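Local coordinates for protein beta-galactosidase (PDB 3OGS) that probably hydrolyses terminal non-reducing beta-D-galactose residues of beta-D-galactosides, as a glycoside hydrolase of family 35, at residues 49-54 / 119-124; 290-295 / 339-344; 322-327 / 346-351. All blocks are in the same frame, centred on the assembly; numbering follows the deposited sequence.

Contact 1: residues 49-54 / 119-124; sequences PFRLPV and INAEVS. With IPT (1-methylethyl 1-thio-beta-D-galactopyranoside), chain E.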
loop_
_atom_site.group_PDB
_atom_site.type_symbol
_atom_site.label_atom_id
_atom_site.label_comp_id
_atom_site.label_asym_id
_atom_site.label_seq_id
_atom_site.Cartn_x
_atom_site.Cartn_y
_atom_site.Cartn_z
ATOM N N PRO A 49 -1.248 -8.615 -0.218
ATOM C CA PRO A 49 -0.303 -9.721 -0.578
ATOM C C PRO A 49 -0.065 -9.910 -2.059
ATOM O O PRO A 49 1.083 -10.209 -2.498
ATOM C CB PRO A 49 -0.882 -10.990 0.057
ATOM C CG PRO A 49 -2.314 -10.720 0.461
ATOM C CD PRO A 49 -2.420 -9.079 0.565
ATOM N N PHE A 50 -1.111 -9.699 -2.864
ATOM C CA PHE A 50 -0.974 -9.849 -4.337
ATOM C C PHE A 50 -0.052 -8.815 -5.032
ATOM O O PHE A 50 0.303 -8.974 -6.214
ATOM C CB PHE A 50 -2.405 -9.936 -5.014
ATOM C CG PHE A 50 -3.307 -8.715 -4.711
ATOM C CD1 PHE A 50 -3.179 -7.532 -5.456
ATOM C CD2 PHE A 50 -4.262 -8.755 -3.670
ATOM C CE1 PHE A 50 -3.992 -6.359 -5.154
ATOM C CE2 PHE A 50 -5.093 -7.589 -3.391
ATOM C CZ PHE A 50 -4.915 -6.411 -4.123
ATOM N N ARG A 51 0.266 -7.695 -4.355
ATOM C CA ARG A 51 1.178 -6.668 -4.908
ATOM C C ARG A 51 2.677 -6.881 -4.494
ATOM O O ARG A 51 3.532 -6.065 -4.844
ATOM C CB ARG A 51 0.625 -5.216 -4.486
ATOM C CG ARG A 51 -0.675 -4.749 -5.278
ATOM C CD ARG A 51 -1.272 -3.415 -4.740
ATOM N NE ARG A 51 -1.978 -2.669 -5.798
ATOM C CZ ARG A 51 -3.199 -2.124 -5.713
ATOM N NH1 ARG A 51 -4.017 -2.294 -4.627
ATOM N NH2 ARG A 51 -3.631 -1.398 -6.767
ATOM N N LEU A 52 3.008 -8.042 -3.893
ATOM C CA LEU A 52 4.393 -8.409 -3.550
ATOM C C LEU A 52 4.573 -9.953 -3.707
ATOM O O LEU A 52 4.381 -10.715 -2.720
ATOM C CB LEU A 52 4.788 -7.903 -2.140
ATOM C CG LEU A 52 6.231 -8.321 -1.626
ATOM C CD1 LEU A 52 7.367 -7.884 -2.593
ATOM C CD2 LEU A 52 6.525 -7.782 -0.196
ATOM N N PRO A 53 4.809 -10.393 -4.936
ATOM C CA PRO A 53 4.802 -11.884 -5.166
ATOM C C PRO A 53 6.093 -12.642 -4.794
ATOM O O PRO A 53 6.637 -13.474 -5.585
ATOM C CB PRO A 53 4.451 -11.977 -6.664
ATOM C CG PRO A 53 5.213 -10.757 -7.321
ATOM C CD PRO A 53 4.926 -9.625 -6.232
ATOM N N VAL A 54 6.609 -12.321 -3.603
ATOM C CA VAL A 54 7.863 -12.982 -3.050
ATOM C C VAL A 54 7.558 -13.385 -1.600
ATOM O O VAL A 54 7.670 -12.568 -0.704
ATOM C CB VAL A 54 9.157 -12.063 -3.108
ATOM C CG1 VAL A 54 10.479 -12.786 -2.505
ATOM C CG2 VAL A 54 9.470 -11.490 -4.546
ATOM N N ILE A 119 -13.730 -5.069 -4.291
ATOM C CA ILE A 119 -12.675 -4.430 -3.393
ATOM C C ILE A 119 -12.306 -2.946 -3.787
ATOM O O ILE A 119 -11.805 -2.194 -2.954
ATOM C CB ILE A 119 -11.330 -5.292 -3.225
ATOM C CG1 ILE A 119 -10.551 -5.493 -4.589
ATOM C CG2 ILE A 119 -11.665 -6.613 -2.462
ATOM C CD1 ILE A 119 -9.080 -6.048 -4.335
ATOM N N ASN A 120 -12.667 -2.522 -5.007
ATOM C CA ASN A 120 -12.276 -1.183 -5.625
ATOM C C ASN A 120 -10.690 -1.176 -5.715
ATOM O O ASN A 120 -10.179 -1.805 -6.625
ATOM C CB ASN A 120 -12.929 0.039 -4.840
ATOM C CG ASN A 120 -13.089 1.295 -5.697
ATOM O OD1 ASN A 120 -13.833 1.239 -6.712
ATOM N ND2 ASN A 120 -12.439 2.424 -5.327
ATOM N N ALA A 121 -9.948 -0.548 -4.769
ATOM C CA ALA A 121 -8.459 -0.745 -4.590
ATOM C C ALA A 121 -7.550 -0.301 -5.730
ATOM O O ALA A 121 -6.318 -0.570 -5.685
ATOM C CB ALA A 121 -8.150 -2.283 -4.247
ATOM N N GLU A 122 -8.108 0.492 -6.669
ATOM C CA GLU A 122 -7.361 0.842 -7.887
ATOM C C GLU A 122 -6.808 -0.387 -8.638
ATOM O O GLU A 122 -5.760 -0.304 -9.294
ATOM C CB GLU A 122 -6.221 1.895 -7.570
ATOM C CG GLU A 122 -6.801 3.388 -7.212
ATOM C CD GLU A 122 -7.428 3.464 -5.785
ATOM O OE1 GLU A 122 -6.655 3.203 -4.834
ATOM O OE2 GLU A 122 -8.663 3.776 -5.629
ATOM N N VAL A 123 -7.497 -1.505 -8.569
ATOM C CA VAL A 123 -7.080 -2.728 -9.342
ATOM C C VAL A 123 -8.068 -2.897 -10.511
ATOM O O VAL A 123 -9.216 -2.354 -10.459
ATOM C CB VAL A 123 -7.079 -4.062 -8.459
ATOM C CG1 VAL A 123 -6.108 -3.919 -7.173
ATOM C CG2 VAL A 123 -8.537 -4.563 -8.012
ATOM N N SER A 124 -7.652 -3.638 -11.559
ATOM C CA SER A 124 -8.559 -3.917 -12.724
ATOM C C SER A 124 -9.946 -4.487 -12.278
ATOM O O SER A 124 -9.995 -5.467 -11.539
ATOM C CB SER A 124 -7.869 -4.936 -13.705
ATOM O OG SER A 124 -8.681 -5.081 -14.884
HETATM C C1 IPT E . -11.735 3.958 -0.872
HETATM C C2 IPT E . -11.809 2.480 -1.343
HETATM O O2 IPT E . -12.455 1.690 -0.300
HETATM C C3 IPT E . -10.412 1.861 -1.486
HETATM O O3 IPT E . -10.497 0.532 -2.039
HETATM C C4 IPT E . -9.456 2.717 -2.377
HETATM O O4 IPT E . -10.064 2.714 -3.714
HETATM C C5 IPT E . -9.408 4.188 -1.772
HETATM O O5 IPT E . -10.792 4.638 -1.705
HETATM C C6 IPT E . -8.536 5.172 -2.599
HETATM O O6 IPT E . -7.148 4.759 -2.700
HETATM S S1 IPT E . -13.363 4.684 -1.116
HETATM C "C1'" IPT E . -12.919 6.250 -0.352
HETATM C "C2'" IPT E . -12.781 7.512 -1.235
HETATM C "C3'" IPT E . -13.856 6.552 0.788
#
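This is a buried contact in which an arginine side chain grips a backbone carbonyl, joining two loops of the TIM-barrel domain of family 35: residues 49-54, after strand 38-46, and residues 119-124, after strand 110-116. Arg51 reaches out end-on, its chain extended from CG to NE, and directs both terminal nitrogens at one oxygen: NH1 lies 3.1 Å and NH2 3.0 Å from Ala121 O. The oxygen sits in the guanidinium plane and both donors lie in the carbonyl plane, so the forked bond fixes the rotation of the flat group as well as its position. Val123 CG1 covers one guanidinium face, 3.6 Å from Arg51 NH2. The same methyl meets Phe50, whose CE1 comes within 3.8 Å of it, while Phe50 CZ meets Ile119 CD1, the far end of the isoleucine chain, at 4.2 Å. Asn329 and His48 take further bonds from the Arg51 nitrogens, and Tyr342 adds a cation-pi contact.

The held loop carries part of the galactoside site. Ala121 N donates to O3 of the bound thiogalactoside, and Asn120 ND2 to its O4. Glu122, bent at chi2 (75°), brings its two carboxylate oxygens to different hydroxyls: OE2 accepts from O4 at 2.6 Å and OE1 from O6 at 2.7 Å. Arg51 is thus a second-shell residue, fixing the backbone that presents these groups to the sugar.

Tyr76 of strand 72-76 packs against Phe50, Ile119 and Ala121, and Tyr322 of strand 318-322 lies against Ala121 and Glu122.

Contact 2: residues 290-295 / 339-344; sequences WGFEQC and YTSYDY. With MAN (alpha-D-mannopyranose), chain C; IPT (1-methylethyl 1-thio-beta-D-galactopyranoside), chain E.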
loop_
_atom_site.group_PDB
_atom_site.type_symbol
_atom_site.label_atom_id
_atom_site.label_comp_id
_atom_site.label_asym_id
_atom_site.label_seq_id
_atom_site.Cartn_x
_atom_site.Cartn_y
_atom_site.Cartn_z
ATOM N N TRP A 290 1.333 13.581 -10.905
ATOM C CA TRP A 290 2.433 14.355 -10.330
ATOM C C TRP A 290 3.655 13.563 -9.837
ATOM O O TRP A 290 4.685 14.146 -9.511
ATOM C CB TRP A 290 1.842 15.261 -9.205
ATOM C CG TRP A 290 0.706 16.150 -9.723
ATOM C CD1 TRP A 290 -0.642 15.950 -9.580
ATOM C CD2 TRP A 290 0.835 17.346 -10.535
ATOM N NE1 TRP A 290 -1.355 16.948 -10.223
ATOM C CE2 TRP A 290 -0.479 17.786 -10.857
ATOM C CE3 TRP A 290 1.929 18.064 -11.034
ATOM C CZ2 TRP A 290 -0.732 18.991 -11.608
ATOM C CZ3 TRP A 290 1.684 19.228 -11.819
ATOM C CH2 TRP A 290 0.369 19.668 -12.106
ATOM N N GLY A 291 3.531 12.222 -9.761
ATOM C CA GLY A 291 4.565 11.311 -9.166
ATOM C C GLY A 291 4.375 11.104 -7.652
ATOM O O GLY A 291 3.934 12.042 -6.940
ATOM N N PHE A 292 4.780 9.953 -7.115
ATOM C CA PHE A 292 4.530 9.647 -5.685
ATOM C C PHE A 292 5.473 10.411 -4.723
ATOM O O PHE A 292 5.196 10.519 -3.522
ATOM C CB PHE A 292 4.612 8.082 -5.496
ATOM C CG PHE A 292 3.357 7.361 -6.049
ATOM C CD1 PHE A 292 2.039 7.702 -5.516
ATOM C CD2 PHE A 292 3.467 6.360 -7.059
ATOM C CE1 PHE A 292 0.861 7.101 -6.000
ATOM C CE2 PHE A 292 2.248 5.706 -7.552
ATOM C CZ PHE A 292 0.976 6.045 -7.003
ATOM N N GLU A 293 6.569 10.994 -5.238
ATOM C CA GLU A 293 7.422 11.890 -4.369
ATOM C C GLU A 293 6.621 13.097 -3.982
ATOM O O GLU A 293 6.605 13.468 -2.771
ATOM C CB GLU A 293 8.726 12.316 -5.059
ATOM C CG GLU A 293 9.793 11.273 -4.957
ATOM C CD GLU A 293 10.132 10.885 -3.477
ATOM O OE1 GLU A 293 10.046 9.685 -3.173
ATOM O OE2 GLU A 293 10.452 11.781 -2.631
ATOM N N GLN A 294 5.919 13.701 -4.960
ATOM C CA GLN A 294 5.018 14.839 -4.666
ATOM C C GLN A 294 3.797 14.429 -3.738
ATOM O O GLN A 294 3.394 15.178 -2.811
ATOM C CB GLN A 294 4.617 15.562 -5.991
ATOM C CG GLN A 294 4.097 16.957 -5.786
ATOM C CD GLN A 294 4.177 17.839 -7.075
ATOM O OE1 GLN A 294 5.257 18.009 -7.676
ATOM N NE2 GLN A 294 3.029 18.379 -7.493
ATOM N N CYS A 295 3.224 13.222 -3.936
ATOM C CA CYS A 295 2.169 12.718 -3.039
ATOM C C CYS A 295 2.686 12.565 -1.599
ATOM O O CYS A 295 1.940 12.917 -0.621
ATOM C CB CYS A 295 1.616 11.392 -3.531
ATOM S SG CYS A 295 0.663 11.615 -5.141
ATOM N N TYR A 339 -1.063 3.712 -12.849
ATOM C CA TYR A 339 -0.008 3.187 -13.770
ATOM C C TYR A 339 0.737 2.044 -13.007
ATOM O O TYR A 339 0.103 1.434 -12.076
ATOM C CB TYR A 339 0.948 4.319 -14.233
ATOM C CG TYR A 339 1.456 5.322 -13.151
ATOM C CD1 TYR A 339 0.731 6.488 -12.916
ATOM C CD2 TYR A 339 2.675 5.102 -12.400
ATOM C CE1 TYR A 339 1.148 7.432 -11.957
ATOM C CE2 TYR A 339 3.118 6.017 -11.423
ATOM C CZ TYR A 339 2.341 7.214 -11.222
ATOM O OH TYR A 339 2.855 8.125 -10.307
ATOM N N THR A 340 2.020 1.728 -13.328
ATOM C CA THR A 340 2.583 0.488 -12.751
ATOM C C THR A 340 2.859 0.586 -11.223
ATOM O O THR A 340 2.516 -0.337 -10.454
ATOM C CB THR A 340 3.920 -0.003 -13.457
ATOM O OG1 THR A 340 3.702 -0.067 -14.857
ATOM C CG2 THR A 340 4.324 -1.444 -12.933
ATOM N N SER A 341 3.440 1.708 -10.773
ATOM C CA SER A 341 3.818 1.856 -9.340
ATOM C C SER A 341 2.546 2.001 -8.459
ATOM O O SER A 341 1.537 2.684 -8.847
ATOM C CB SER A 341 4.663 3.157 -9.147
ATOM O OG SER A 341 5.034 3.324 -7.739
ATOM N N TYR A 342 2.565 1.362 -7.306
ATOM C CA TYR A 342 1.564 1.688 -6.254
ATOM C C TYR A 342 2.332 2.137 -4.952
ATOM O O TYR A 342 1.868 1.883 -3.873
ATOM C CB TYR A 342 0.579 0.497 -5.948
ATOM C CG TYR A 342 -0.801 0.864 -5.317
ATOM C CD1 TYR A 342 -1.665 1.828 -5.931
ATOM C CD2 TYR A 342 -1.231 0.257 -4.091
ATOM C CE1 TYR A 342 -2.997 2.121 -5.392
ATOM C CE2 TYR A 342 -2.505 0.518 -3.544
ATOM C CZ TYR A 342 -3.399 1.491 -4.206
ATOM O OH TYR A 342 -4.653 1.757 -3.684
ATOM N N ASP A 343 3.407 2.926 -5.081
ATOM C CA ASP A 343 4.166 3.480 -3.894
ATOM C C ASP A 343 3.208 4.279 -2.934
ATOM O O ASP A 343 3.291 4.108 -1.738
ATOM C CB ASP A 343 5.291 4.401 -4.359
ATOM C CG ASP A 343 6.080 4.982 -3.175
ATOM O OD1 ASP A 343 7.088 4.383 -2.655
ATOM O OD2 ASP A 343 5.690 6.119 -2.752
ATOM N N TYR A 344 2.176 4.941 -3.521
ATOM C CA TYR A 344 1.132 5.668 -2.778
ATOM C C TYR A 344 1.662 6.888 -1.958
ATOM O O TYR A 344 0.847 7.559 -1.256
ATOM C CB TYR A 344 0.324 4.680 -1.844
ATOM C CG TYR A 344 -1.155 5.022 -1.676
ATOM C CD1 TYR A 344 -2.139 4.674 -2.680
ATOM C CD2 TYR A 344 -1.636 5.619 -0.457
ATOM C CE1 TYR A 344 -3.526 4.991 -2.511
ATOM C CE2 TYR A 344 -3.048 5.951 -0.281
ATOM C CZ TYR A 344 -3.962 5.654 -1.309
ATOM O OH TYR A 344 -5.316 5.998 -1.084
HETATM C C1 MAN C . -6.284 17.144 -15.021
HETATM C C2 MAN C . -7.226 17.252 -13.797
HETATM C C3 MAN C . -6.416 17.900 -12.666
HETATM C C4 MAN C . -5.115 17.102 -12.360
HETATM C C5 MAN C . -4.245 16.887 -13.630
HETATM C C6 MAN C . -3.003 16.006 -13.417
HETATM O O2 MAN C . -7.676 16.020 -13.270
HETATM O O3 MAN C . -7.251 18.102 -11.528
HETATM O O4 MAN C . -4.311 17.768 -11.379
HETATM O O5 MAN C . -5.059 16.426 -14.744
HETATM O O6 MAN C . -3.376 14.654 -13.064
HETATM C C1 IPT E . -11.735 3.958 -0.872
HETATM C C2 IPT E . -11.809 2.480 -1.343
HETATM O O2 IPT E . -12.455 1.690 -0.300
HETATM C C3 IPT E . -10.412 1.861 -1.486
HETATM O O3 IPT E . -10.497 0.532 -2.039
HETATM C C4 IPT E . -9.456 2.717 -2.377
HETATM O O4 IPT E . -10.064 2.714 -3.714
HETATM C C5 IPT E . -9.408 4.188 -1.772
HETATM O O5 IPT E . -10.792 4.638 -1.705
HETATM C C6 IPT E . -8.536 5.172 -2.599
HETATM O O6 IPT E . -7.148 4.759 -2.700
HETATM S S1 IPT E . -13.363 4.684 -1.116
HETATM C "C1'" IPT E . -12.919 6.250 -0.352
HETATM C "C2'" IPT E . -12.781 7.512 -1.235
HETATM C "C3'" IPT E . -13.856 6.552 0.788
HETATM O O HOH W 1 5.667 7.995 -9.414
#
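Phe292 lays its ring over the backbone of Asp343 and Tyr344, with Tyr344 N 3.4 Å above the ring plane and offset toward its rim. The phenylalanine opens helix 292-298, for which Gly291 is the N-cap residue, and the backbone it covers belongs to a loop of the TIM barrel between strand 318-322 and helix 357-369. Tyr339 OH lies over the opposite face of the ring, 3.7 Å from Phe292 CE2. The two side chains converge with their ring planes turned 39° apart, an oblique pairing. Ser341 O comes in at the ring edge, 3.4 Å from Phe292 CE2. Phe292 is therefore wedged into the bend of the loop, with polar backbone over one face and at its edge.

An ST turn shapes that bend: Ser341 OG, swung away from its own N (chi1 180°), accepts from Asp343 N, while Glu350 bonds to the same hydroxyl. The Asp343 side chain runs antiparallel beside that of Phe292, its OD2 3.5 Å from Phe292 CB. That oxygen forms a salt bridge with Arg356, and Asp343 OD1 is hydrogen-bonded to Glu350 N. Tyr339 OH is also hydrogen-bonded to Asp285, a residue that binds the backbone of Trp290 and Gly291 too. Cys295, one helical turn after Phe292, ties the helix to Cys246 through a disulfide.

Beyond the packing, the loop points two tyrosines at the galactoside site: Tyr342 bonds to Glu122, and Tyr344 OH donates to O6 of the bound thiogalactoside at 2.7 Å. Between the two segments, one water accepts from Phe292 N at 3.1 Å and donates to Tyr339 OH at 3.0 Å.

Contact 3: residues 322-327 / 346-351; sequences YMTFGG and ASIRED. With IPT (1-methylethyl 1-thio-beta-D-galactopyranoside), chain E.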
loop_
_atom_site.group_PDB
_atom_site.type_symbol
_atom_site.label_atom_id
_atom_site.label_comp_id
_atom_site.label_asym_id
_atom_site.label_seq_id
_atom_site.Cartn_x
_atom_site.Cartn_y
_atom_site.Cartn_z
ATOM N N TYR A 322 -4.426 3.600 5.299
ATOM C CA TYR A 322 -4.496 3.103 3.884
ATOM C C TYR A 322 -3.670 4.048 2.951
ATOM O O TYR A 322 -4.067 5.252 2.895
ATOM C CB TYR A 322 -5.967 3.022 3.376
ATOM C CG TYR A 322 -6.141 2.392 1.991
ATOM C CD1 TYR A 322 -5.645 3.021 0.837
ATOM C CD2 TYR A 322 -6.760 1.107 1.841
ATOM C CE1 TYR A 322 -5.713 2.402 -0.472
ATOM C CE2 TYR A 322 -6.857 0.490 0.532
ATOM C CZ TYR A 322 -6.297 1.137 -0.629
ATOM O OH TYR A 322 -6.368 0.506 -1.895
ATOM N N MET A 323 -2.537 3.678 2.325
ATOM C CA MET A 323 -1.706 2.379 2.424
ATOM C C MET A 323 -0.583 2.618 3.514
ATOM O O MET A 323 -0.236 3.788 3.798
ATOM C CB MET A 323 -0.979 2.228 1.103
ATOM C CG MET A 323 -2.027 1.848 -0.090
ATOM S SD MET A 323 -3.060 0.341 0.287
ATOM C CE MET A 323 -1.933 -1.164 0.184
ATOM N N THR A 324 -0.033 1.550 4.118
ATOM C CA THR A 324 1.227 1.626 4.914
ATOM C C THR A 324 2.392 1.094 4.049
ATOM O O THR A 324 3.502 1.669 4.099
ATOM C CB THR A 324 1.053 0.874 6.245
ATOM O OG1 THR A 324 -0.019 1.572 7.007
ATOM C CG2 THR A 324 2.335 0.834 7.110
ATOM N N PHE A 325 2.198 -0.034 3.312
ATOM C CA PHE A 325 3.137 -0.416 2.285
ATOM C C PHE A 325 2.272 -0.718 1.035
ATOM O O PHE A 325 1.383 -1.561 1.090
ATOM C CB PHE A 325 3.914 -1.728 2.690
ATOM C CG PHE A 325 4.637 -2.371 1.518
ATOM C CD1 PHE A 325 5.790 -1.758 0.945
ATOM C CD2 PHE A 325 4.145 -3.588 0.955
ATOM C CE1 PHE A 325 6.451 -2.385 -0.222
ATOM C CE2 PHE A 325 4.772 -4.229 -0.153
ATOM C CZ PHE A 325 5.943 -3.645 -0.761
ATOM N N GLY A 326 2.612 -0.101 -0.097
ATOM C CA GLY A 326 1.749 -0.236 -1.324
ATOM C C GLY A 326 2.217 -1.280 -2.285
ATOM O O GLY A 326 1.372 -1.920 -2.882
ATOM N N GLY A 327 3.532 -1.372 -2.559
ATOM C CA GLY A 327 3.996 -2.496 -3.465
ATOM C C GLY A 327 3.749 -2.063 -4.929
ATOM O O GLY A 327 3.746 -0.826 -5.261
ATOM N N ALA A 346 3.530 6.350 0.559
ATOM C CA ALA A 346 3.238 5.742 1.912
ATOM C C ALA A 346 4.490 5.823 2.836
ATOM O O ALA A 346 5.659 6.107 2.419
ATOM C CB ALA A 346 2.836 4.188 1.802
ATOM N N SER A 347 4.251 5.553 4.104
ATOM C CA SER A 347 5.396 5.510 5.068
ATOM C C SER A 347 6.524 4.506 4.806
ATOM O O SER A 347 7.712 4.755 5.209
ATOM C CB SER A 347 4.858 5.360 6.518
ATOM O OG SER A 347 4.243 4.082 6.733
ATOM N N ILE A 348 6.168 3.326 4.303
ATOM C CA ILE A 348 7.166 2.333 3.802
ATOM C C ILE A 348 7.172 2.397 2.271
ATOM O O ILE A 348 6.076 2.231 1.676
ATOM C CB ILE A 348 6.817 0.884 4.267
ATOM C CG1 ILE A 348 6.684 0.864 5.782
ATOM C CG2 ILE A 348 7.950 -0.173 3.766
ATOM C CD1 ILE A 348 6.210 -0.478 6.409
ATOM N N ARG A 349 8.317 2.660 1.611
ATOM C CA ARG A 349 8.336 2.834 0.133
ATOM C C ARG A 349 8.121 1.497 -0.626
ATOM O O ARG A 349 8.231 0.417 -0.021
ATOM C CB ARG A 349 9.770 3.313 -0.296
ATOM C CG ARG A 349 10.169 4.799 0.238
ATOM C CD ARG A 349 11.631 5.154 -0.342
ATOM N NE ARG A 349 12.163 6.445 0.144
ATOM C CZ ARG A 349 11.971 7.604 -0.492
ATOM N NH1 ARG A 349 11.259 7.649 -1.657
ATOM N NH2 ARG A 349 12.514 8.728 0.006
ATOM N N GLU A 350 7.924 1.619 -1.950
ATOM C CA GLU A 350 7.643 0.502 -2.825
ATOM C C GLU A 350 8.802 -0.541 -2.727
ATOM O O GLU A 350 8.606 -1.773 -2.896
ATOM C CB GLU A 350 7.448 1.029 -4.274
ATOM C CG GLU A 350 7.219 -0.100 -5.328
ATOM C CD GLU A 350 6.852 0.511 -6.697
ATOM O OE1 GLU A 350 6.933 1.763 -6.880
ATOM O OE2 GLU A 350 6.410 -0.237 -7.601
ATOM N N ASP A 351 10.011 -0.018 -2.481
ATOM C CA ASP A 351 11.265 -0.880 -2.344
ATOM C C ASP A 351 11.620 -1.332 -0.916
ATOM O O ASP A 351 12.724 -1.895 -0.658
ATOM C CB ASP A 351 12.514 -0.236 -3.050
ATOM C CG ASP A 351 12.979 1.125 -2.408
ATOM O OD1 ASP A 351 12.539 1.449 -1.297
ATOM O OD2 ASP A 351 13.800 1.881 -3.024
HETATM C C1 IPT E . -11.735 3.958 -0.872
HETATM C C2 IPT E . -11.809 2.480 -1.343
HETATM O O2 IPT E . -12.455 1.690 -0.300
HETATM C C3 IPT E . -10.412 1.861 -1.486
HETATM O O3 IPT E . -10.497 0.532 -2.039
HETATM C C4 IPT E . -9.456 2.717 -2.377
HETATM O O4 IPT E . -10.064 2.714 -3.714
HETATM C C5 IPT E . -9.408 4.188 -1.772
HETATM O O5 IPT E . -10.792 4.638 -1.705
HETATM C C6 IPT E . -8.536 5.172 -2.599
HETATM O O6 IPT E . -7.148 4.759 -2.700
HETATM S S1 IPT E . -13.363 4.684 -1.116
HETATM C "C1'" IPT E . -12.919 6.250 -0.352
HETATM C "C2'" IPT E . -12.781 7.512 -1.235
HETATM C "C3'" IPT E . -13.856 6.552 0.788
HETATM O O HOH W 2 1.610 5.351 5.453
HETATM O O HOH W 3 4.690 1.729 -0.679
#
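Phe325 and Ile348 meet with their side chains crossing at about a right angle, Ile348 CG2 3.9 Å from Phe325 CD1. A chi1 of 165° carries Phe325 CG opposite the backbone N and sends the ring on to the backbone beyond the isoleucine, where Arg349 O lies in the ring plane at its edge, 3.3 Å from Phe325 CE1. Glu350 O approaches the same edge. These are C-H to carbonyl approaches, the weakly positive ring rim turned to oxygen. Gly327 N sits over the centre of one ring face, where the chain folds back under its own phenylalanine; a side chain on Gly327 would be crowded by Phe325 CE2. With an alanine in place of Phe325 the ring is gone, which is likely to leave a gap between Ile348 CG2 and Val61 and to deprive the carbonyls of Arg349 and Glu350 of the C-H edge they meet.

Thr324 and Ile348 pass at an oblique angle, but their main link is through the backbone: Ile348 N donates to Thr324 O at 3.1 Å. Ala346 points its methyl at the neighbouring peptide, its CB 3.5 Å from Thr324 O. Further along, Glu350 stretches alongside Gly327, with CG 3.5 Å from Gly327 O, and its carboxylate goes on to Thr328. One water bridges Gly326 N to Ile348 O, 2.8 Å from each.

Helix 58-66 closes over the apolar side, its Val61 against Phe325 and its Ile65 against Thr324 and Ile348. A cis peptide precedes Met323, whose sulfur lies over one face of the Tyr322 ring. The arrangement belongs to the loop after strand 318-322 of the TIM barrel, which folds back on itself next to the galactoside site, where Tyr322, at the end of that strand, lies against the sugar.

Overall arrangement
All three contacts are buried in the TIM-barrel domain, and contacts 2 and 3 draw on the same long loop between strand 318-322 and helix 357-369, their segments alternating along the chain. Contact 1 joins two earlier loops through a charged group on a carbonyl; contact 2 relies on an aromatic ring against backbone, and contact 3 on backbone bonding, water and apolar packing. Contact 3 lies nearest the chain centre. Each is mostly buried, though Phe50, Phe292 and the Arg349-Glu350 end of contact 3 are partly exposed. Tyr342 of contact 2 touches both other contacts, and its hydroxyl pairs with that of Tyr322 in contact 3.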